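Local coordinates for neural cell adhesion molecule 1 (Homo sapiens, PDB 2HAZ), which mediates cell adhesion and carries polysialylated N-glycans, a modification for which a helix in this first fibronectin type III repeat is critical, at residues S8-D13 with D27-T32; L38-E43 with L83-G88; V71-E76 with S98-Q103; W44-E49 with T77-R82. All blocks are in the same frame, centred on the assembly; numbering follows the deposited sequence.

Interaction 1: residues S8-D13 with D27-T32; sequences SSPSID and DEPEAT. With NA (sodium ion), chain B.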
loop_
_atom_site.group_PDB
_atom_site.type_symbol
_atom_site.label_atom_id
_atom_site.label_comp_id
_atom_site.label_asym_id
_atom_site.label_seq_id
_atom_site.Cartn_x
_atom_site.Cartn_y
_atom_site.Cartn_z
ATOM N N SER A 8 -12.888 -3.012 -2.717
ATOM C CA SER A 8 -12.508 -2.094 -3.784
ATOM C C SER A 8 -11.136 -1.527 -3.419
ATOM O O SER A 8 -10.583 -1.870 -2.363
ATOM C CB SER A 8 -13.536 -0.967 -3.963
ATOM O OG SER A 8 -13.555 -0.114 -2.834
ATOM N N SER A 9 -10.593 -0.658 -4.269
ATOM C CA SER A 9 -9.194 -0.244 -4.100
ATOM C C SER A 9 -9.033 0.805 -3.018
ATOM O O SER A 9 -9.901 1.680 -2.877
ATOM C CB SER A 9 -8.599 0.252 -5.413
ATOM O OG SER A 9 -9.327 1.349 -5.913
ATOM N N PRO A 10 -7.934 0.715 -2.243
ATOM C CA PRO A 10 -7.553 1.826 -1.375
ATOM C C PRO A 10 -7.098 2.988 -2.255
ATOM O O PRO A 10 -6.862 2.788 -3.450
ATOM C CB PRO A 10 -6.383 1.259 -0.558
ATOM C CG PRO A 10 -6.424 -0.213 -0.767
ATOM C CD PRO A 10 -6.989 -0.411 -2.120
ATOM N N SER A 11 -7.012 4.184 -1.680
ATOM C CA SER A 11 -6.473 5.349 -2.389
ATOM C C SER A 11 -5.222 5.803 -1.672
ATOM O O SER A 11 -5.251 5.943 -0.462
ATOM C CB SER A 11 -7.477 6.516 -2.370
ATOM O OG SER A 11 -8.470 6.371 -3.357
ATOM N N ILE A 12 -4.144 6.051 -2.417
ATOM C CA ILE A 12 -2.936 6.671 -1.852
ATOM C C ILE A 12 -3.020 8.202 -1.963
ATOM O O ILE A 12 -3.139 8.761 -3.055
ATOM C CB ILE A 12 -1.621 6.123 -2.489
ATOM C CG1 ILE A 12 -1.456 4.611 -2.229
ATOM C CG2 ILE A 12 -0.403 6.880 -1.953
ATOM C CD1 ILE A 12 -0.293 3.934 -2.992
ATOM N N ASP A 13 -2.981 8.872 -0.819
ATOM C CA ASP A 13 -3.030 10.326 -0.771
ATOM C C ASP A 13 -1.667 10.945 -1.086
ATOM O O ASP A 13 -1.531 11.715 -2.051
ATOM C CB ASP A 13 -3.565 10.803 0.582
ATOM C CG ASP A 13 -5.088 10.666 0.691
ATOM O OD1 ASP A 13 -5.719 10.067 -0.211
ATOM O OD2 ASP A 13 -5.669 11.169 1.675
ATOM N N ASP A 27 -6.325 6.063 1.943
ATOM C CA ASP A 27 -7.746 5.953 2.323
ATOM C C ASP A 27 -8.186 4.512 2.249
ATOM O O ASP A 27 -7.831 3.809 1.304
ATOM C CB ASP A 27 -8.648 6.663 1.318
ATOM C CG ASP A 27 -8.356 8.101 1.194
ATOM O OD1 ASP A 27 -8.034 8.733 2.224
ATOM O OD2 ASP A 27 -8.453 8.614 0.053
ATOM N N GLU A 28 -8.991 4.094 3.219
ATOM C CA GLU A 28 -9.674 2.799 3.166
ATOM C C GLU A 28 -10.509 2.655 1.886
ATOM O O GLU A 28 -10.957 3.663 1.327
ATOM C CB GLU A 28 -10.582 2.635 4.386
ATOM C CG GLU A 28 -9.855 2.554 5.715
ATOM C CD GLU A 28 -9.539 3.929 6.309
ATOM O OE1 GLU A 28 -9.795 4.960 5.645
ATOM O OE2 GLU A 28 -9.039 3.983 7.453
ATOM N N PRO A 29 -10.712 1.401 1.415
ATOM C CA PRO A 29 -11.625 1.118 0.301
ATOM C C PRO A 29 -13.026 1.717 0.522
ATOM O O PRO A 29 -13.488 1.778 1.660
ATOM C CB PRO A 29 -11.713 -0.419 0.316
ATOM C CG PRO A 29 -10.392 -0.858 0.843
ATOM C CD PRO A 29 -10.053 0.168 1.903
ATOM N N GLU A 30 -13.679 2.179 -0.543
ATOM C CA GLU A 30 -15.063 2.652 -0.425
ATOM C C GLU A 30 -15.958 1.480 -0.024
ATOM O O GLU A 30 -16.839 1.607 0.834
ATOM C CB GLU A 30 -15.555 3.269 -1.736
ATOM C CG GLU A 30 -14.882 4.579 -2.104
ATOM C CD GLU A 30 -15.450 5.778 -1.356
ATOM O OE1 GLU A 30 -14.672 6.437 -0.630
ATOM O OE2 GLU A 30 -16.664 6.070 -1.504
ATOM N N ALA A 31 -15.705 0.329 -0.642
ATOM C CA ALA A 31 -16.442 -0.887 -0.339
ATOM C C ALA A 31 -15.520 -1.963 0.214
ATOM O O ALA A 31 -14.474 -2.266 -0.363
ATOM C CB ALA A 31 -17.164 -1.393 -1.575
ATOM N N THR A 32 -15.929 -2.533 1.338
ATOM C CA THR A 32 -15.279 -3.703 1.911
ATOM C C THR A 32 -15.507 -4.928 1.022
ATOM O O THR A 32 -14.816 -5.936 1.156
ATOM C CB THR A 32 -15.811 -3.985 3.328
ATOM O OG1 THR A 32 -17.243 -4.120 3.295
ATOM C CG2 THR A 32 -15.431 -2.859 4.283
HETATM NA NA NA B . -7.931 10.724 1.034
HETATM O O HOH W 1 -12.529 2.370 -2.946
HETATM O O HOH W 2 -10.528 4.798 -1.949
#
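The carboxylates of D13 and D27 stand almost perpendicular, their planes 79° apart, with the sodium ion held between them by both oxygens of each group. D13 binds it through OD2 at 2.4 Å and a slightly longer OD1 bond, D27 through OD1 at 2.3 Å and OD2. D13 OD1 and D27 OD2 approach to 3.1 Å as fellow ligands, a closeness the cation probably compensates. Beside the metal site, CB of S11 lies 3.4 Å from D27 OD2. S11 and D27 form the antiparallel hydrogen-bonded pair at the start of strand 11-17 and the end of strand 22-27, in the three-stranded sheet of the fibronectin type III sandwich, with D27 N to S11 O at 2.6 Å. Beyond it residues 28-32 run on as a loop, and the puckered rings of P10 and P29 meet loosely, CG to CG 4.3 Å, both also touching Y40 on the other sheet. At the far end OG of S8 is tucked between backbone N and carbonyl carbon (chi1 67°) and accepts A31 N at 3.1 Å, nearly straight at 170°; S8 N returns a bond to A31 O. A water joins S8 OG, S9 O and E30 N, 2.7 Å from each.

Interaction 2: residues L38-E43 with L83-G88; sequences LKYKAE and LAALNG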
loop_
_atom_site.group_PDB
_atom_site.type_symbol
_atom_site.label_atom_id
_atom_site.label_comp_id
_atom_site.label_asym_id
_atom_site.label_seq_id
_atom_site.Cartn_x
_atom_site.Cartn_y
_atom_site.Cartn_z
ATOM N N LEU A 38 -9.125 -7.196 6.513
ATOM C CA LEU A 38 -8.312 -7.948 7.469
ATOM C C LEU A 38 -6.851 -7.490 7.527
ATOM O O LEU A 38 -6.237 -7.441 8.594
ATOM C CB LEU A 38 -8.334 -9.433 7.121
ATOM C CG LEU A 38 -9.631 -10.239 7.008
ATOM C CD1 LEU A 38 -9.296 -11.672 6.636
ATOM C CD2 LEU A 38 -10.378 -10.182 8.310
ATOM N N LYS A 39 -6.292 -7.211 6.354
ATOM C CA LYS A 39 -4.902 -6.791 6.215
ATOM C C LYS A 39 -4.801 -5.883 5.014
ATOM O O LYS A 39 -5.691 -5.871 4.156
ATOM C CB LYS A 39 -3.984 -7.998 5.970
ATOM C CG LYS A 39 -3.774 -8.920 7.151
ATOM C CD LYS A 39 -2.650 -9.902 6.853
ATOM C CE LYS A 39 -2.466 -10.951 7.958
ATOM N NZ LYS A 39 -2.422 -10.376 9.334
ATOM N N TYR A 40 -3.701 -5.135 4.953
ATOM C CA TYR A 40 -3.294 -4.467 3.722
ATOM C C TYR A 40 -2.015 -5.058 3.164
ATOM O O TYR A 40 -1.138 -5.514 3.903
ATOM C CB TYR A 40 -3.144 -2.955 3.919
ATOM C CG TYR A 40 -4.469 -2.252 4.118
ATOM C CD1 TYR A 40 -5.204 -1.777 3.036
ATOM C CD2 TYR A 40 -4.981 -2.068 5.397
ATOM C CE1 TYR A 40 -6.440 -1.137 3.229
ATOM C CE2 TYR A 40 -6.211 -1.427 5.603
ATOM C CZ TYR A 40 -6.922 -0.965 4.516
ATOM O OH TYR A 40 -8.121 -0.339 4.728
ATOM N N LYS A 41 -1.901 -5.039 1.847
ATOM C CA LYS A 41 -0.650 -5.414 1.204
ATOM C C LYS A 41 -0.097 -4.201 0.466
ATOM O O LYS A 41 -0.775 -3.613 -0.376
ATOM C CB LYS A 41 -0.873 -6.582 0.241
ATOM C CG LYS A 41 0.410 -7.176 -0.343
ATOM C CD LYS A 41 0.031 -8.193 -1.409
ATOM C CE LYS A 41 1.184 -9.015 -1.880
ATOM N NZ LYS A 41 0.691 -9.940 -2.964
ATOM N N ALA A 42 1.129 -3.820 0.808
ATOM C CA ALA A 42 1.871 -2.853 0.009
ATOM C C ALA A 42 2.835 -3.578 -0.908
ATOM O O ALA A 42 3.547 -4.476 -0.471
ATOM C CB ALA A 42 2.649 -1.885 0.897
ATOM N N GLU A 43 2.835 -3.182 -2.174
ATOM C CA GLU A 43 3.819 -3.611 -3.161
ATOM C C GLU A 43 4.574 -2.388 -3.684
ATOM O O GLU A 43 3.952 -1.364 -4.025
ATOM C CB GLU A 43 3.123 -4.328 -4.319
ATOM C CG GLU A 43 2.235 -5.485 -3.883
ATOM C CD GLU A 43 1.555 -6.159 -5.052
ATOM O OE1 GLU A 43 0.442 -5.721 -5.431
ATOM O OE2 GLU A 43 2.146 -7.125 -5.596
ATOM N N LEU A 83 -1.292 -0.283 -3.123
ATOM C CA LEU A 83 -1.902 -0.919 -1.961
ATOM C C LEU A 83 -3.134 -1.691 -2.367
ATOM O O LEU A 83 -3.901 -1.237 -3.209
ATOM C CB LEU A 83 -2.384 0.123 -0.962
ATOM C CG LEU A 83 -1.446 0.852 -0.012
ATOM C CD1 LEU A 83 -2.342 1.685 0.881
ATOM C CD2 LEU A 83 -0.626 -0.121 0.831
ATOM N N ALA A 84 -3.331 -2.822 -1.703
ATOM C CA ALA A 84 -4.549 -3.630 -1.813
ATOM C C ALA A 84 -4.999 -4.035 -0.415
ATOM O O ALA A 84 -4.168 -4.231 0.477
ATOM C CB ALA A 84 -4.293 -4.855 -2.656
ATOM N N ALA A 85 -6.320 -4.118 -0.236
ATOM C CA ALA A 85 -6.952 -4.622 0.974
ATOM C C ALA A 85 -7.260 -6.097 0.816
ATOM O O ALA A 85 -7.682 -6.556 -0.262
ATOM C CB ALA A 85 -8.248 -3.874 1.270
ATOM N N LEU A 86 -7.042 -6.825 1.897
ATOM C CA LEU A 86 -7.405 -8.230 1.980
ATOM C C LEU A 86 -8.644 -8.378 2.856
ATOM O O LEU A 86 -8.656 -7.873 3.990
ATOM C CB LEU A 86 -6.264 -9.035 2.610
ATOM C CG LEU A 86 -6.418 -10.554 2.717
ATOM C CD1 LEU A 86 -6.159 -11.246 1.375
ATOM C CD2 LEU A 86 -5.457 -11.066 3.747
ATOM N N ASN A 87 -9.680 -9.047 2.340
ATOM C CA ASN A 87 -10.740 -9.559 3.232
ATOM C C ASN A 87 -10.830 -11.089 3.211
ATOM O O ASN A 87 -9.959 -11.758 2.638
ATOM C CB ASN A 87 -12.117 -8.878 3.013
ATOM C CG ASN A 87 -12.783 -9.235 1.692
ATOM O OD1 ASN A 87 -12.317 -10.088 0.908
ATOM N ND2 ASN A 87 -13.890 -8.546 1.420
ATOM N N GLY A 88 -11.881 -11.628 3.834
ATOM C CA GLY A 88 -12.122 -13.066 3.903
ATOM C C GLY A 88 -12.203 -13.775 2.557
ATOM O O GLY A 88 -11.949 -14.980 2.492
#
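Y40 and L83 both hold CG beside the backbone N, opposite the carbonyl carbon (chi1 -70° and -78°), and this turns each side chain onto the neighbouring strand: CE1 of Y40 reaches CB of A85 at 3.8 Å, while CD2 of L83 reaches CB of A42 at 3.7 Å. The strands are the central antiparallel pair of the four-stranded sheet in the fibronectin type III sandwich, with the N-to-C directions of 39-43 and 83-87 at 151°. Y40, A42, L83 and A85 share the face that looks into the sandwich, where the Y40 ring meets F26 edge-to-face and L83 touches V68. K39, K41, A84 and L86 occupy the other face, with L91 beside three of them. Backbone bonds fix the pairing: K41 N to A84 O is 2.8 Å and L86 N to K39 O is also 2.8 Å, both close to straight. Near the start of strand 39-46 the register slips in a classic beta bulge, since L38 and K39 both face L86. The single oxygen L86 O therefore receives two donors, a short bond from L38 N at 2.7 Å and a weak one from K39 N at 3.4 Å. Outside the bulge N87 turns its amide toward V35, D5 and K89, and CD1 of L38 lies 3.8 Å from the amide nitrogen of G88.

Interaction 3: residues V71-E76 with S98-Q103; sequences VGLKPE and SEFKTQ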
loop_
_atom_site.group_PDB
_atom_site.type_symbol
_atom_site.label_atom_id
_atom_site.label_comp_id
_atom_site.label_asym_id
_atom_site.label_seq_id
_atom_site.Cartn_x
_atom_site.Cartn_y
_atom_site.Cartn_z
ATOM N N VAL A 71 9.854 -0.202 3.994
ATOM C CA VAL A 71 11.228 -0.280 4.500
ATOM C C VAL A 71 12.192 -0.856 3.468
ATOM O O VAL A 71 11.788 -1.278 2.381
ATOM C CB VAL A 71 11.319 -1.182 5.777
ATOM C CG1 VAL A 71 10.537 -0.592 6.939
ATOM C CG2 VAL A 71 10.845 -2.599 5.462
ATOM N N GLY A 72 13.473 -0.864 3.819
ATOM C CA GLY A 72 14.501 -1.493 2.998
ATOM C C GLY A 72 14.706 -0.860 1.638
ATOM O O GLY A 72 15.127 -1.541 0.686
ATOM N N LEU A 73 14.434 0.440 1.555
ATOM C CA LEU A 73 14.590 1.195 0.328
ATOM C C LEU A 73 16.025 1.700 0.216
ATOM O O LEU A 73 16.757 1.785 1.213
ATOM C CB LEU A 73 13.618 2.374 0.273
ATOM C CG LEU A 73 12.126 2.091 0.521
ATOM C CD1 LEU A 73 11.375 3.400 0.657
ATOM C CD2 LEU A 73 11.554 1.232 -0.613
ATOM N N LYS A 74 16.411 2.012 -1.007
ATOM C CA LYS A 74 17.715 2.594 -1.298
ATOM C C LYS A 74 17.567 4.099 -1.401
ATOM O O LYS A 74 16.569 4.577 -1.946
ATOM C CB LYS A 74 18.249 2.041 -2.618
ATOM C CG LYS A 74 18.226 0.532 -2.687
ATOM C CD LYS A 74 19.281 -0.030 -3.633
ATOM C CE LYS A 74 18.996 0.337 -5.072
ATOM N NZ LYS A 74 17.616 -0.038 -5.498
ATOM N N PRO A 75 18.547 4.855 -0.874
ATOM C CA PRO A 75 18.498 6.311 -0.957
ATOM C C PRO A 75 18.509 6.804 -2.402
ATOM O O PRO A 75 18.901 6.068 -3.310
ATOM C CB PRO A 75 19.762 6.754 -0.211
ATOM C CG PRO A 75 20.122 5.604 0.636
ATOM C CD PRO A 75 19.731 4.391 -0.131
ATOM N N GLU A 76 18.013 8.024 -2.598
ATOM C CA GLU A 76 18.032 8.720 -3.889
ATOM C C GLU A 76 17.450 7.924 -5.059
ATOM O O GLU A 76 17.931 8.041 -6.181
ATOM C CB GLU A 76 19.466 9.148 -4.249
ATOM C CG GLU A 76 19.935 10.383 -3.555
ATOM C CD GLU A 76 21.381 10.710 -3.872
ATOM O OE1 GLU A 76 21.611 11.659 -4.641
ATOM O OE2 GLU A 76 22.287 10.016 -3.365
ATOM N N SER A 98 1.444 5.105 -6.976
ATOM C CA SER A 98 1.953 6.433 -6.634
ATOM C C SER A 98 3.469 6.401 -6.675
ATOM O O SER A 98 4.086 5.485 -6.136
ATOM C CB SER A 98 1.503 6.840 -5.235
ATOM O OG SER A 98 1.995 8.136 -4.896
ATOM N N GLU A 99 4.070 7.403 -7.306
ATOM C CA GLU A 99 5.506 7.405 -7.484
ATOM C C GLU A 99 6.130 8.405 -6.499
ATOM O O GLU A 99 5.611 9.510 -6.319
ATOM C CB GLU A 99 5.854 7.728 -8.946
ATOM C CG GLU A 99 5.671 6.562 -9.965
ATOM C CD GLU A 99 4.227 6.381 -10.525
ATOM O OE1 GLU A 99 3.712 7.274 -11.250
ATOM O OE2 GLU A 99 3.611 5.314 -10.276
ATOM N N PHE A 100 7.213 8.002 -5.838
ATOM C CA PHE A 100 7.966 8.894 -4.957
ATOM C C PHE A 100 9.477 8.658 -5.119
ATOM O O PHE A 100 9.896 7.699 -5.785
ATOM C CB PHE A 100 7.558 8.689 -3.494
ATOM C CG PHE A 100 7.888 7.315 -2.965
ATOM C CD1 PHE A 100 9.095 7.072 -2.298
ATOM C CD2 PHE A 100 6.996 6.254 -3.143
ATOM C CE1 PHE A 100 9.401 5.780 -1.825
ATOM C CE2 PHE A 100 7.288 4.981 -2.676
ATOM C CZ PHE A 100 8.494 4.738 -2.028
ATOM N N LYS A 101 10.280 9.522 -4.492
ATOM C CA LYS A 101 11.746 9.384 -4.503
ATOM C C LYS A 101 12.312 9.474 -3.085
ATOM O O LYS A 101 11.977 10.388 -2.321
ATOM C CB LYS A 101 12.386 10.456 -5.403
ATOM C CG LYS A 101 13.830 10.125 -5.815
ATOM C CD LYS A 101 14.382 11.206 -6.759
ATOM C CE LYS A 101 15.658 10.711 -7.414
ATOM N NZ LYS A 101 16.466 11.801 -8.027
ATOM N N THR A 102 13.169 8.519 -2.733
ATOM C CA THR A 102 13.815 8.552 -1.430
ATOM C C THR A 102 14.838 9.683 -1.440
ATOM O O THR A 102 15.464 9.956 -2.467
ATOM C CB THR A 102 14.489 7.190 -1.067
ATOM O OG1 THR A 102 15.236 6.693 -2.187
ATOM C CG2 THR A 102 13.440 6.137 -0.670
ATOM N N GLN A 103 14.972 10.352 -0.303
ATOM C CA GLN A 103 15.947 11.417 -0.121
ATOM C C GLN A 103 17.390 10.912 -0.160
ATOM O O GLN A 103 17.647 9.741 0.126
ATOM C CB GLN A 103 15.697 12.130 1.211
ATOM C CG GLN A 103 14.309 12.739 1.304
ATOM C CD GLN A 103 14.177 13.647 2.508
ATOM O OE1 GLN A 103 14.958 14.593 2.670
ATOM N NE2 GLN A 103 13.197 13.368 3.363
HETATM O O HOH W 3 18.725 10.078 -7.884
#
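T102 and K74 make the tight part of this contact: OG1 of T102 donates to K74 O over 2.5 Å, in the carbonyl plane and on a lone pair. With chi1 at 46°, OG1 sits between the backbone N and carbonyl carbon of T102, where it also takes a hydrogen bond from T77 N, so one hydroxyl ties the loop to the strand end twice. The same torsion sends CG2 inward to CD1 of L73, 3.7 Å away, and that methyl in turn lies at the edge of the F100 ring, 4.0 Å from CE1. The outer side is looser. E76 N reaches Q103 O at 3.2 Å from 68° out of the carbonyl plane, well off the lone pairs. K101, extended beyond CG, lays CE 3.7 Å from E76 O, and a water bridges E76 O to K101 NZ at 2.8 Å from each; the carboxylate oxygen E76 OE1 remains 6.2 Å from NZ, with no direct ion pair. The loop of 71-76 spans from strand 67-70 of one sheet to strand 78-87 of the other, with L73 packed on A22 and Y79, while F100 rests on V15 and P17 of strand 11-17.

Interaction 4: residues W44-E49 with T77-R82; sequences WRAVGE and TTYAVR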
loop_
_atom_site.group_PDB
_atom_site.type_symbol
_atom_site.label_atom_id
_atom_site.label_comp_id
_atom_site.label_asym_id
_atom_site.label_seq_id
_atom_site.Cartn_x
_atom_site.Cartn_y
_atom_site.Cartn_z
ATOM N N TRP A 44 5.903 -2.483 -3.759
ATOM C CA TRP A 44 6.701 -1.361 -4.292
ATOM C C TRP A 44 7.802 -1.872 -5.200
ATOM O O TRP A 44 8.250 -3.016 -5.061
ATOM C CB TRP A 44 7.275 -0.469 -3.174
ATOM C CG TRP A 44 8.224 -1.166 -2.226
ATOM C CD1 TRP A 44 9.589 -1.232 -2.319
ATOM C CD2 TRP A 44 7.865 -1.924 -1.065
ATOM N NE1 TRP A 44 10.100 -1.948 -1.255
ATOM C CE2 TRP A 44 9.063 -2.375 -0.468
ATOM C CE3 TRP A 44 6.646 -2.214 -0.435
ATOM C CZ2 TRP A 44 9.075 -3.161 0.700
ATOM C CZ3 TRP A 44 6.657 -2.983 0.738
ATOM C CH2 TRP A 44 7.867 -3.435 1.294
ATOM N N ARG A 45 8.232 -1.025 -6.126
ATOM C CA ARG A 45 9.394 -1.347 -6.951
ATOM C C ARG A 45 10.086 -0.083 -7.444
ATOM O O ARG A 45 9.431 0.943 -7.704
ATOM C CB ARG A 45 9.002 -2.235 -8.131
ATOM C CG ARG A 45 7.966 -1.661 -9.031
ATOM C CD ARG A 45 7.994 -2.235 -10.456
ATOM N NE ARG A 45 7.122 -1.386 -11.269
ATOM C CZ ARG A 45 7.537 -0.490 -12.167
ATOM N NH1 ARG A 45 8.834 -0.343 -12.443
ATOM N NH2 ARG A 45 6.638 0.251 -12.813
ATOM N N ALA A 46 11.413 -0.156 -7.548
ATOM C CA ALA A 46 12.194 0.931 -8.108
ATOM C C ALA A 46 11.818 1.064 -9.588
ATOM O O ALA A 46 11.831 0.084 -10.335
ATOM C CB ALA A 46 13.676 0.660 -7.939
ATOM N N VAL A 47 11.449 2.280 -9.998
ATOM C CA VAL A 47 11.073 2.542 -11.390
ATOM C C VAL A 47 12.224 2.100 -12.326
ATOM O O VAL A 47 13.393 2.400 -12.068
ATOM C CB VAL A 47 10.720 4.041 -11.568
ATOM C CG1 VAL A 47 10.526 4.395 -13.027
ATOM C CG2 VAL A 47 9.464 4.413 -10.744
ATOM N N GLY A 48 11.866 1.376 -13.385
ATOM C CA GLY A 48 12.817 0.737 -14.288
ATOM C C GLY A 48 13.070 -0.739 -14.021
ATOM O O GLY A 48 13.514 -1.458 -14.921
ATOM N N GLU A 49 12.792 -1.193 -12.791
ATOM C CA GLU A 49 12.999 -2.594 -12.404
ATOM C C GLU A 49 11.712 -3.405 -12.550
ATOM O O GLU A 49 10.624 -2.839 -12.494
ATOM C CB GLU A 49 13.506 -2.686 -10.975
ATOM C CG GLU A 49 14.874 -2.045 -10.781
ATOM C CD GLU A 49 15.426 -2.256 -9.392
ATOM O OE1 GLU A 49 14.951 -3.159 -8.661
ATOM O OE2 GLU A 49 16.349 -1.510 -9.026
ATOM N N THR A 77 16.416 7.130 -4.802
ATOM C CA THR A 77 15.864 6.248 -5.822
ATOM C C THR A 77 14.352 6.459 -5.970
ATOM O O THR A 77 13.646 6.552 -4.970
ATOM C CB THR A 77 16.195 4.758 -5.489
ATOM O OG1 THR A 77 17.621 4.567 -5.475
ATOM C CG2 THR A 77 15.618 3.818 -6.527
ATOM N N THR A 78 13.862 6.523 -7.212
ATOM C CA THR A 78 12.423 6.682 -7.477
ATOM C C THR A 78 11.716 5.323 -7.464
ATOM O O THR A 78 12.151 4.389 -8.157
ATOM C CB THR A 78 12.183 7.385 -8.822
ATOM O OG1 THR A 78 13.030 8.546 -8.901
ATOM C CG2 THR A 78 10.699 7.795 -8.991
ATOM N N TYR A 79 10.626 5.236 -6.691
ATOM C CA TYR A 79 9.825 4.000 -6.559
ATOM C C TYR A 79 8.365 4.226 -6.981
ATOM O O TYR A 79 7.852 5.342 -6.889
ATOM C CB TYR A 79 9.812 3.468 -5.105
ATOM C CG TYR A 79 11.125 2.919 -4.612
ATOM C CD1 TYR A 79 11.379 1.549 -4.636
ATOM C CD2 TYR A 79 12.124 3.778 -4.134
ATOM C CE1 TYR A 79 12.594 1.043 -4.212
ATOM C CE2 TYR A 79 13.332 3.282 -3.698
ATOM C CZ TYR A 79 13.562 1.914 -3.741
ATOM O OH TYR A 79 14.753 1.413 -3.298
ATOM N N ALA A 80 7.708 3.151 -7.408
ATOM C CA ALA A 80 6.233 3.072 -7.501
ATOM C C ALA A 80 5.743 2.222 -6.350
ATOM O O ALA A 80 6.355 1.187 -6.060
ATOM C CB ALA A 80 5.799 2.432 -8.843
ATOM N N VAL A 81 4.654 2.667 -5.709
ATOM C CA VAL A 81 3.969 1.894 -4.664
ATOM C C VAL A 81 2.461 1.824 -4.949
ATOM O O VAL A 81 1.871 2.742 -5.521
ATOM C CB VAL A 81 4.266 2.445 -3.244
ATOM C CG1 VAL A 81 3.735 3.848 -3.039
ATOM C CG2 VAL A 81 3.753 1.505 -2.149
ATOM N N ARG A 82 1.878 0.687 -4.596
ATOM C CA ARG A 82 0.433 0.479 -4.656
ATOM C C ARG A 82 0.002 -0.351 -3.436
ATOM O O ARG A 82 0.841 -1.007 -2.795
ATOM C CB ARG A 82 0.073 -0.208 -5.980
ATOM C CG ARG A 82 0.656 -1.606 -6.147
ATOM C CD ARG A 82 0.758 -2.005 -7.623
ATOM N NE ARG A 82 0.781 -3.460 -7.726
ATOM C CZ ARG A 82 0.760 -4.163 -8.858
ATOM N NH1 ARG A 82 0.697 -3.570 -10.042
ATOM N NH2 ARG A 82 0.796 -5.485 -8.789
HETATM O O HOH W 4 14.551 3.853 -9.898
#
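T78 O is gripped by V47 N at 2.9 Å and by a water at 3.0 Å, and the same water donates to V47 O, so a second link runs beside the direct one. Strands 39-46 and 78-87 end their antiparallel pairing here, at one end of the fibronectin type III sandwich, and Y79 forms a tyrosine corner: its OH is hydrogen-bonded to K74 N, five residues earlier. The ring is also held from the side of strand 39-46. CD1 of Y79 comes within 3.4 Å of A46 N, CE1 lies 3.9 Å from A46 CB, and the CD1 atoms of W44 and Y79 meet at 4.0 Å, where Y79 is at the edge of the indole. The two side chains point the same way, their planes inclined at 66°. A chi1 of 62° sets CG of W44 between its backbone N and carbonyl carbon, and the indole extends to L73 and meets the ring of H53. Between the W44-V81 and A46-Y79 pairs of the backbone, R45 and A80 form a hydrogen-bonded pair, A80 N to R45 O measuring 2.8 Å, with R45 N returning a bond to A80 O. Strand 39-46 then closes in a type II turn from A46 to E49, in which G48 takes a positive phi of 98° and E49 N bonds back to A46 O. R45 NH1 makes a weak bond to E49 O across this turn. On the outer surface the contact finishes with two methyls, CG2 of V47 and CG2 of T78, 4.0 Å apart.

How the interactions relate
Interactions 2 and 4 are lengths of one pairing between strands 39-46 and 78-87, their centres about 19 Å apart; interaction 4 is nested inside interaction 2's loop, and a salt bridge from E43 to R82 spans the boundary. Interaction 3 lies about 8 Å from interaction 4, centre to centre, where strand 90-101 flanks strand 78-87; their segments alternate along the chain. Interaction 1 closes first and belongs to the other sheet, its centre about 10 Å from that of interaction 2 but about 21 and 23 Å from those of interactions 4 and 3, towards which I12 reaches, touching V81 and S98. Together they join both sandwich sheets, with sodium site and tyrosine corner well separated.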